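Local structure of ankyrin-repeat protein B (Legionella pneumophila, 5K34) at residues P36-L50 / Y68-P82. The protein is a bacterial F-box effector that probably engages host ubiquitin-ligase machinery to hijack the host ubiquitin-proteasome system and probably binds partner proteins through its ankyrin domain. Sequence-based numbering, arbitrary orientation.
Sequences PTQTNSYHLNRTPLL and YTFDPNFKDNYGDSP
Phe70 lies flat between Thr37 and Leu49, joining two successive loops of the ankyrin-repeat domain that each lead into a helix, 48-54 and 82-91. Thr37 CG2 sits over the centre of one face, 3.8 Å from the Phe70 ring centroid, while Leu49 presses CB and CD2 on the opposite face. Beside this sandwich, Pro36 CG stands 3.7 Å from the Tyr68 ring centroid in a further CH-pi contact. With CG anti to the backbone N (chi1 177°), Leu49 carries CD2 across the Phe70 ring and on to Pro82 CG, and Leu64 of helix 58-67 packs on Phe70.

Farther along the loops polar bonds join the packing. Asn77 N donates to Leu44 O (2.9 Å), and a water bridges Asn45 O and Phe74 O. Arg46 extends alongside Asp76 and the two are joined by a salt bridge; Glu54 takes the guanidinium's NH1. Asp76 OD1 accepts from Asp80 N at 3.0 Å, which helps fix the carboxylate's rotation within its own loop. Its other oxygen faces the neighbouring loop: Arg46 NE reaches Asp76 OD2 at 2.9 Å, almost straight (165°) and within the guanidinium plane, and a water at 2.7 Å donates to the same Asp76 OD2.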
ATOM      1  N   PRO A  36      -2.709  -6.364  -7.632  1.00 10.38           N
ATOM      2  CA  PRO A  36      -1.899  -5.335  -6.944  1.00  9.99           C
ATOM      3  C   PRO A  36      -0.940  -5.940  -5.929  1.00  9.55           C
ATOM      4  O   PRO A  36      -0.113  -5.203  -5.350  1.00 10.60           O
ATOM      5  CB  PRO A  36      -2.981  -4.489  -6.238  1.00 10.06           C
ATOM      6  CG  PRO A  36      -4.073  -5.492  -5.954  1.00 10.29           C
ATOM      7  CD  PRO A  36      -4.109  -6.395  -7.170  1.00 10.71           C
ATOM      8  N   THR A  37      -1.053  -7.236  -5.638  1.00  9.81           N
ATOM      9  CA  THR A  37      -0.226  -7.860  -4.594  1.00 10.85           C
ATOM     10  C   THR A  37       1.084  -8.422  -5.162  1.00 12.65           C
ATOM     11  O   THR A  37       1.967  -8.807  -4.356  1.00 14.29           O
ATOM     12  CB  THR A  37      -0.977  -9.029  -3.878  1.00 11.70           C
ATOM     13  OG1 THR A  37      -1.064 -10.159  -4.781  1.00 12.05           O
ATOM     14  CG2 THR A  37      -2.368  -8.622  -3.455  1.00 11.39           C
ATOM     15  N   GLN A  38       1.186  -8.517  -6.478  1.00 12.18           N
ATOM     16  CA  GLN A  38       2.360  -9.138  -7.074  1.00 14.53           C
ATOM     17  C   GLN A  38       3.243  -8.069  -7.695  1.00 13.89           C
ATOM     18  O   GLN A  38       2.778  -7.153  -8.379  1.00 15.59           O
ATOM     19  CB  GLN A  38       1.929 -10.169  -8.121  1.00 17.25           C
ATOM     20  CG  GLN A  38       1.160 -11.365  -7.541  1.00 20.88           C
ATOM     21  CD  GLN A  38       1.808 -11.993  -6.299  1.00 24.16           C
ATOM     22  OE1 GLN A  38       1.228 -11.989  -5.179  1.00 22.61           O
ATOM     23  NE2 GLN A  38       2.994 -12.582  -6.480  1.00 25.39           N
ATOM     24  N   THR A  39       4.539  -8.204  -7.477  1.00 11.63           N
ATOM     25  CA  THR A  39       5.503  -7.192  -7.900  1.00 10.54           C
ATOM     26  C   THR A  39       6.804  -7.874  -8.304  1.00 10.97           C
ATOM     27  O   THR A  39       6.866  -9.128  -8.322  1.00 12.81           O
ATOM     28  CB  THR A  39       5.685  -6.112  -6.803  1.00  9.69           C
ATOM     29  OG1 THR A  39       6.572  -5.111  -7.287  1.00  9.23           O
ATOM     30  CG2 THR A  39       6.207  -6.723  -5.505  1.00 10.18           C
ATOM     31  N   ASN A  40       7.823  -7.111  -8.649  1.00 10.13           N
ATOM     32  CA  ASN A  40       9.063  -7.684  -9.164  1.00 11.70           C
ATOM     33  C   ASN A  40      10.160  -6.638  -9.074  1.00 11.93           C
ATOM     34  O   ASN A  40       9.960  -5.528  -8.631  1.00 11.10           O
ATOM     35  CB  ASN A  40       8.863  -8.178 -10.612  1.00 13.92           C
ATOM     36  CG  ASN A  40       8.400  -7.081 -11.557  1.00 15.86           C
ATOM     37  OD1 ASN A  40       8.699  -5.896 -11.383  1.00 15.70           O
ATOM     38  ND2 ASN A  40       7.646  -7.465 -12.577  1.00 18.88           N
ATOM     39  N   SER A  41      11.347  -7.051  -9.551  1.00 12.63           N
ATOM     40  CA  SER A  41      12.549  -6.245  -9.574  1.00 13.32           C
ATOM     41  C   SER A  41      12.329  -4.866 -10.261  1.00 10.31           C
ATOM     42  O   SER A  41      12.736  -3.828  -9.800  1.00 10.78           O
ATOM     43  CB  SER A  41      13.666  -7.080 -10.262  1.00 15.39           C
ATOM     44  OG  SER A  41      14.774  -6.303 -10.439  1.00 16.81           O
ATOM     45  N   TYR A  42      11.685  -4.943 -11.402  1.00 10.68           N
ATOM     46  CA  TYR A  42      11.489  -3.777 -12.258  1.00 11.88           C
ATOM     47  C   TYR A  42      10.687  -2.694 -11.500  1.00 10.06           C
ATOM     48  O   TYR A  42      10.942  -1.515 -11.608  1.00 10.76           O
ATOM     49  CB  TYR A  42      10.766  -4.157 -13.570  1.00 13.82           C
ATOM     50  CG  TYR A  42      10.595  -2.977 -14.502  1.00 14.18           C
ATOM     51  CD1 TYR A  42      11.664  -2.505 -15.282  1.00 16.10           C
ATOM     52  CD2 TYR A  42       9.406  -2.284 -14.541  1.00 14.60           C
ATOM     53  CE1 TYR A  42      11.505  -1.398 -16.111  1.00 17.26           C
ATOM     54  CE2 TYR A  42       9.222  -1.175 -15.359  1.00 14.70           C
ATOM     55  CZ  TYR A  42      10.296  -0.750 -16.131  1.00 15.89           C
ATOM     56  OH  TYR A  42      10.125   0.382 -16.940  1.00 18.78           O
ATOM     57  N   HIS A  43       9.701  -3.177 -10.727  1.00  8.87           N
ATOM     58  CA  HIS A  43       8.849  -2.308  -9.886  1.00  8.68           C
ATOM     59  C   HIS A  43       9.417  -2.120  -8.478  1.00  8.62           C
ATOM     60  O   HIS A  43       8.676  -1.696  -7.570  1.00  8.45           O
ATOM     61  CB  HIS A  43       7.444  -2.871  -9.881  1.00  9.37           C
ATOM     62  CG  HIS A  43       6.796  -2.833 -11.222  1.00  9.79           C
ATOM     63  ND1 HIS A  43       6.698  -1.670 -11.971  1.00  9.86           N
ATOM     64  CD2 HIS A  43       6.225  -3.816 -11.971  1.00 11.31           C
ATOM     65  CE1 HIS A  43       6.081  -1.935 -13.111  1.00 11.48           C
ATOM     66  NE2 HIS A  43       5.775  -3.221 -13.130  1.00 12.20           N
ATOM     67  N   LEU A  44      10.722  -2.388  -8.301  1.00  8.87           N
ATOM     68  CA  LEU A  44      11.431  -2.171  -7.055  1.00  9.14           C
ATOM     69  C   LEU A  44      10.845  -3.001  -5.889  1.00  7.76           C
ATOM     70  O   LEU A  44      11.041  -2.635  -4.723  1.00  8.32           O
ATOM     71  CB  LEU A  44      11.527  -0.682  -6.664  1.00 10.17           C
ATOM     72  CG  LEU A  44      12.042   0.272  -7.751  1.00 13.93           C
ATOM     73  CD1 LEU A  44      12.096   1.709  -7.224  1.00 15.01           C
ATOM     74  CD2 LEU A  44      13.289  -0.176  -8.533  1.00 17.92           C
ATOM     75  N   ASN A  45      10.099  -4.065  -6.239  1.00  7.72           N
ATOM     76  CA  ASN A  45       9.399  -4.875  -5.239  1.00  8.27           C
ATOM     77  C   ASN A  45       8.408  -4.072  -4.375  1.00  7.74           C
ATOM     78  O   ASN A  45       8.059  -4.489  -3.275  1.00  8.12           O
ATOM     79  CB  ASN A  45      10.374  -5.696  -4.368  1.00  9.28           C
ATOM     80  CG  ASN A  45      10.852  -6.926  -5.086  1.00 10.80           C
ATOM     81  OD1 ASN A  45      12.100  -7.248  -4.990  1.00 15.56           O
ATOM     82  ND2 ASN A  45      10.004  -7.610  -5.725  1.00  9.66           N
ATOM     83  N   ARG A  46       7.921  -2.962  -4.930  1.00  7.24           N
ATOM     84  CA  ARG A  46       6.887  -2.185  -4.242  1.00  7.33           C
ATOM     85  C   ARG A  46       5.500  -2.606  -4.690  1.00  7.43           C
ATOM     86  O   ARG A  46       5.312  -3.228  -5.743  1.00  8.48           O
ATOM     87  CB  ARG A  46       7.075  -0.670  -4.520  1.00  7.72           C
ATOM     88  CG  ARG A  46       8.511  -0.170  -4.362  1.00  8.29           C
ATOM     89  CD  ARG A  46       8.570   1.340  -4.270  1.00  8.27           C
ATOM     90  NE  ARG A  46       8.341   1.759  -2.892  1.00  8.17           N
ATOM     91  CZ  ARG A  46       7.706   2.871  -2.538  1.00  8.29           C
ATOM     92  NH1 ARG A  46       7.543   3.148  -1.246  1.00  8.77           N
ATOM     93  NH2 ARG A  46       7.194   3.700  -3.456  1.00  8.57           N
ATOM     94  N   THR A  47       4.487  -2.237  -3.887  1.00  7.44           N
ATOM     95  CA  THR A  47       3.087  -2.448  -4.289  1.00  7.07           C
ATOM     96  C   THR A  47       2.323  -1.147  -4.056  1.00  6.85           C
ATOM     97  O   THR A  47       2.819  -0.251  -3.361  1.00  7.47           O
ATOM     98  CB  THR A  47       2.411  -3.523  -3.405  1.00  8.01           C
ATOM     99  OG1 THR A  47       2.312  -3.044  -2.061  1.00  8.42           O
ATOM    100  CG2 THR A  47       3.168  -4.870  -3.467  1.00  8.63           C
ATOM    101  N   PRO A  48       1.085  -1.054  -4.562  1.00  6.90           N
ATOM    102  CA  PRO A  48       0.271   0.115  -4.284  1.00  7.28           C
ATOM    103  C   PRO A  48      -0.133   0.206  -2.829  1.00  6.99           C
ATOM    104  O   PRO A  48      -0.562   1.278  -2.383  1.00  7.12           O
ATOM    105  CB  PRO A  48      -0.948  -0.043  -5.207  1.00  8.69           C
ATOM    106  CG  PRO A  48      -0.977  -1.490  -5.560  1.00  9.52           C
ATOM    107  CD  PRO A  48       0.504  -1.896  -5.624  1.00  7.96           C
ATOM    108  N   LEU A  49      -0.034  -0.880  -2.048  1.00  7.17           N
ATOM    109  CA  LEU A  49      -0.264  -0.764  -0.598  1.00  7.21           C
ATOM    110  C   LEU A  49       0.818   0.104   0.024  1.00  7.25           C
ATOM    111  O   LEU A  49       0.507   1.002   0.815  1.00  7.31           O
ATOM    112  CB  LEU A  49      -0.312  -2.151   0.037  1.00  7.80           C
ATOM    113  CG  LEU A  49      -0.480  -2.188   1.560  1.00  7.64           C
ATOM    114  CD1 LEU A  49      -1.753  -1.436   2.011  1.00  8.59           C
ATOM    115  CD2 LEU A  49      -0.508  -3.630   2.062  1.00  8.37           C
ATOM    116  N   LEU A  50       2.103  -0.102  -0.336  1.00  7.76           N
ATOM    117  CA  LEU A  50       3.171   0.788   0.102  1.00  8.49           C
ATOM    118  C   LEU A  50       2.979   2.188  -0.351  1.00  7.98           C
ATOM    119  O   LEU A  50       3.210   3.156   0.385  1.00  8.83           O
ATOM    120  CB  LEU A  50       4.545   0.332  -0.375  1.00 11.54           C
ATOM    121  CG  LEU A  50       5.282  -0.763   0.322  1.00 13.01           C
ATOM    122  CD1 LEU A  50       6.712  -0.832  -0.254  1.00 12.49           C
ATOM    123  CD2 LEU A  50       5.370  -0.496   1.857  1.00 12.76           C
ATOM    124  N   TYR A  68      -7.675  -7.613  -0.952  1.00  9.49           N
ATOM    125  CA  TYR A  68      -6.686  -8.478  -1.579  1.00  9.61           C
ATOM    126  C   TYR A  68      -5.799  -9.074  -0.524  1.00 10.11           C
ATOM    127  O   TYR A  68      -5.723  -8.563   0.605  1.00 12.22           O
ATOM    128  CB  TYR A  68      -5.794  -7.676  -2.563  1.00 10.19           C
ATOM    129  CG  TYR A  68      -6.575  -7.065  -3.692  1.00  9.88           C
ATOM    130  CD1 TYR A  68      -6.891  -7.808  -4.851  1.00 11.34           C
ATOM    131  CD2 TYR A  68      -7.067  -5.769  -3.584  1.00 10.01           C
ATOM    132  CE1 TYR A  68      -7.663  -7.227  -5.885  1.00 11.32           C
ATOM    133  CE2 TYR A  68      -7.855  -5.191  -4.583  1.00 10.94           C
ATOM    134  CZ  TYR A  68      -8.154  -5.949  -5.711  1.00 10.99           C
ATOM    135  OH  TYR A  68      -8.914  -5.386  -6.715  1.00 12.49           O
ATOM    136  N   THR A  69      -5.164 -10.180  -0.824  1.00 10.00           N
ATOM    137  CA  THR A  69      -4.268 -10.856   0.131  1.00 10.38           C
ATOM    138  C   THR A  69      -2.840 -10.384  -0.029  1.00 10.16           C
ATOM    139  O   THR A  69      -2.114 -10.828  -0.930  1.00 11.53           O
ATOM    140  CB  THR A  69      -4.339 -12.399   0.002  1.00 11.73           C
ATOM    141  OG1 THR A  69      -5.715 -12.781   0.168  1.00 14.47           O
ATOM    142  CG2 THR A  69      -3.485 -13.059   1.093  1.00 12.74           C
ATOM    143  N   PHE A  70      -2.462  -9.402   0.775  1.00  9.40           N
ATOM    144  CA  PHE A  70      -1.105  -8.872   0.801  1.00  8.97           C
ATOM    145  C   PHE A  70      -0.305  -9.504   1.934  1.00  8.95           C
ATOM    146  O   PHE A  70      -0.844  -9.748   2.998  1.00  9.33           O
ATOM    147  CB  PHE A  70      -1.108  -7.347   1.092  1.00  9.23           C
ATOM    148  CG  PHE A  70      -1.469  -6.490  -0.100  1.00  8.49           C
ATOM    149  CD1 PHE A  70      -0.511  -6.015  -0.969  1.00  9.32           C
ATOM    150  CD2 PHE A  70      -2.810  -6.129  -0.336  1.00  8.31           C
ATOM    151  CE1 PHE A  70      -0.837  -5.217  -2.054  1.00  9.66           C
ATOM    152  CE2 PHE A  70      -3.160  -5.352  -1.423  1.00  8.56           C
ATOM    153  CZ  PHE A  70      -2.185  -4.885  -2.278  1.00  9.43           C
ATOM    154  N   ASP A  71       1.001  -9.711   1.686  1.00  9.14           N
ATOM    155  CA  ASP A  71       1.924 -10.080   2.738  1.00  8.46           C
ATOM    156  C   ASP A  71       2.418  -8.774   3.395  1.00  7.56           C
ATOM    157  O   ASP A  71       3.168  -8.035   2.747  1.00  8.18           O
ATOM    158  CB  ASP A  71       3.089 -10.874   2.139  1.00  9.73           C
ATOM    159  CG  ASP A  71       4.161 -11.157   3.154  1.00 10.57           C
ATOM    160  OD1 ASP A  71       4.092 -10.734   4.340  1.00 10.37           O
ATOM    161  OD2 ASP A  71       5.195 -11.784   2.737  1.00 12.75           O
ATOM    162  N   PRO A  72       1.977  -8.453   4.623  1.00  7.47           N
ATOM    163  CA  PRO A  72       2.311  -7.128   5.198  1.00  7.55           C
ATOM    164  C   PRO A  72       3.788  -7.032   5.656  1.00  7.95           C
ATOM    165  O   PRO A  72       4.185  -5.951   6.057  1.00  8.34           O
ATOM    166  CB  PRO A  72       1.344  -7.038   6.396  1.00  8.43           C
ATOM    167  CG  PRO A  72       1.189  -8.496   6.809  1.00  9.31           C
ATOM    168  CD  PRO A  72       1.194  -9.324   5.556  1.00  8.10           C
ATOM    169  N   ASN A  73       4.505  -8.150   5.616  1.00  7.78           N
ATOM    170  CA  ASN A  73       5.950  -8.126   5.913  1.00  8.60           C
ATOM    171  C   ASN A  73       6.791  -8.233   4.656  1.00  8.25           C
ATOM    172  O   ASN A  73       8.012  -8.376   4.752  1.00  9.08           O
ATOM    173  CB  ASN A  73       6.309  -9.240   6.918  1.00 10.21           C
ATOM    174  CG  ASN A  73       5.601  -9.014   8.251  1.00 10.79           C
ATOM    175  OD1 ASN A  73       4.653  -9.801   8.583  1.00 14.52           O
ATOM    176  ND2 ASN A  73       5.937  -7.989   8.967  1.00 10.29           N
ATOM    177  N   PHE A  74       6.196  -8.154   3.476  1.00  7.99           N
ATOM    178  CA  PHE A  74       6.990  -8.267   2.239  1.00  7.91           C
ATOM    179  C   PHE A  74       7.708  -6.973   1.959  1.00  7.52           C
ATOM    180  O   PHE A  74       7.085  -5.911   1.774  1.00  8.05           O
ATOM    181  CB  PHE A  74       6.109  -8.645   1.057  1.00  8.55           C
ATOM    182  CG  PHE A  74       6.886  -8.787  -0.227  1.00  8.73           C
ATOM    183  CD1 PHE A  74       7.721  -9.894  -0.411  1.00  9.56           C
ATOM    184  CD2 PHE A  74       6.870  -7.767  -1.184  1.00 10.06           C
ATOM    185  CE1 PHE A  74       8.497 -10.001  -1.582  1.00 10.34           C
ATOM    186  CE2 PHE A  74       7.663  -7.875  -2.331  1.00 11.39           C
ATOM    187  CZ  PHE A  74       8.460  -9.002  -2.515  1.00 11.68           C
ATOM    188  N   LYS A  75       9.049  -7.050   1.900  1.00  7.30           N
ATOM    189  CA  LYS A  75       9.883  -5.860   1.732  1.00  6.99           C
ATOM    190  C   LYS A  75      10.076  -5.464   0.289  1.00  6.81           C
ATOM    191  O   LYS A  75      10.219  -6.306  -0.619  1.00  7.22           O
ATOM    192  CB  LYS A  75      11.266  -6.134   2.353  1.00  7.51           C
ATOM    193  CG  LYS A  75      11.197  -6.282   3.861  1.00  7.78           C
ATOM    194  CD  LYS A  75      12.555  -6.594   4.498  1.00  8.65           C
ATOM    195  CE  LYS A  75      13.109  -7.980   4.141  1.00  8.83           C
ATOM    196  NZ  LYS A  75      12.211  -9.052   4.639  1.00  9.35           N
ATOM    197  N   ASP A  76      10.117  -4.148   0.055  1.00  7.25           N
ATOM    198  CA  ASP A  76      10.581  -3.629  -1.234  1.00  7.20           C
ATOM    199  C   ASP A  76      12.094  -3.517  -1.244  1.00  7.09           C
ATOM    200  O   ASP A  76      12.793  -3.913  -0.290  1.00  7.66           O
ATOM    201  CB  ASP A  76       9.876  -2.310  -1.572  1.00  7.57           C
ATOM    202  CG  ASP A  76      10.345  -1.135  -0.799  1.00  8.28           C
ATOM    203  OD1 ASP A  76      11.283  -1.200   0.033  1.00  8.57           O
ATOM    204  OD2 ASP A  76       9.747  -0.023  -1.041  1.00  8.90           O
ATOM    205  N   ASN A  77      12.644  -3.014  -2.354  1.00  7.63           N
ATOM    206  CA  ASN A  77      14.116  -2.968  -2.509  1.00  8.20           C
ATOM    207  C   ASN A  77      14.757  -1.880  -1.708  1.00  8.46           C
ATOM    208  O   ASN A  77      15.999  -1.818  -1.699  1.00 10.33           O
ATOM    209  CB  ASN A  77      14.501  -2.916  -3.996  1.00  9.47           C
ATOM    210  CG  ASN A  77      14.270  -4.259  -4.680  1.00 11.67           C
ATOM    211  OD1 ASN A  77      13.946  -5.226  -4.025  1.00 12.94           O
ATOM    212  ND2 ASN A  77      14.491  -4.262  -6.007  1.00 13.70           N
ATOM    213  N   TYR A  78      13.981  -1.004  -1.072  1.00  7.52           N
ATOM    214  CA  TYR A  78      14.512  -0.085  -0.078  1.00  8.28           C
ATOM    215  C   TYR A  78      14.596  -0.793   1.279  1.00  8.36           C
ATOM    216  O   TYR A  78      15.184  -0.221   2.224  1.00  9.66           O
ATOM    217  CB  TYR A  78      13.632   1.152   0.083  1.00  8.45           C
ATOM    218  CG  TYR A  78      13.510   1.959  -1.191  1.00  8.51           C
ATOM    219  CD1 TYR A  78      14.446   2.961  -1.473  1.00  9.75           C
ATOM    220  CD2 TYR A  78      12.500   1.713  -2.087  1.00  9.31           C
ATOM    221  CE1 TYR A  78      14.316   3.752  -2.624  1.00 11.06           C
ATOM    222  CE2 TYR A  78      12.354   2.482  -3.249  1.00 10.79           C
ATOM    223  CZ  TYR A  78      13.243   3.505  -3.504  1.00 11.05           C
ATOM    224  OH  TYR A  78      13.078   4.289  -4.620  1.00 12.74           O
ATOM    225  N   GLY A  79      13.964  -1.950   1.395  1.00  8.08           N
ATOM    226  CA  GLY A  79      13.937  -2.697   2.663  1.00  8.39           C
ATOM    227  C   GLY A  79      12.627  -2.470   3.455  1.00  8.96           C
ATOM    228  O   GLY A  79      12.525  -2.999   4.569  1.00 10.30           O
ATOM    229  N   ASP A  80      11.677  -1.698   2.939  1.00  8.03           N
ATOM    230  CA  ASP A  80      10.454  -1.377   3.673  1.00  7.99           C
ATOM    231  C   ASP A  80       9.330  -2.349   3.372  1.00  7.13           C
ATOM    232  O   ASP A  80       9.068  -2.662   2.209  1.00  8.26           O
ATOM    233  CB  ASP A  80       9.971   0.011   3.293  1.00  9.82           C
ATOM    234  CG  ASP A  80      10.992   1.103   3.601  1.00 10.87           C
ATOM    235  OD1 ASP A  80      11.686   1.041   4.645  1.00 11.22           O
ATOM    236  OD2 ASP A  80      11.080   2.066   2.800  1.00 12.96           O
ATOM    237  N   SER A  81       8.659  -2.830   4.412  1.00  7.44           N
ATOM    238  CA  SER A  81       7.409  -3.586   4.240  1.00  7.45           C
ATOM    239  C   SER A  81       6.242  -2.647   4.605  1.00  7.12           C
ATOM    240  O   SER A  81       6.435  -1.600   5.214  1.00  7.31           O
ATOM    241  CB  SER A  81       7.401  -4.814   5.153  1.00  8.32           C
ATOM    242  OG  SER A  81       7.445  -4.362   6.495  1.00  8.43           O
ATOM    243  N   PRO A  82       5.001  -3.068   4.298  1.00  7.14           N
ATOM    244  CA  PRO A  82       3.875  -2.258   4.760  1.00  6.96           C
ATOM    245  C   PRO A  82       3.919  -1.991   6.260  1.00  6.58           C
ATOM    246  O   PRO A  82       3.763  -0.851   6.682  1.00  7.15           O
ATOM    247  CB  PRO A  82       2.655  -3.116   4.316  1.00  7.22           C
ATOM    248  CG  PRO A  82       3.145  -3.755   3.040  1.00  7.41           C
ATOM    249  CD  PRO A  82       4.580  -4.116   3.323  1.00  7.67           C
TER
HETATM  250  O   HOH W   1       2.053  -9.152  -1.241  1.00 20.49           O
HETATM  251  O   HOH W   2      -2.486 -12.567  -3.267  1.00 26.12           O
HETATM  252  O   HOH W   3       6.613  -4.353  -0.711  1.00 12.62           O
HETATM  253  O   HOH W   4       9.452   2.066   0.597  1.00 15.54           O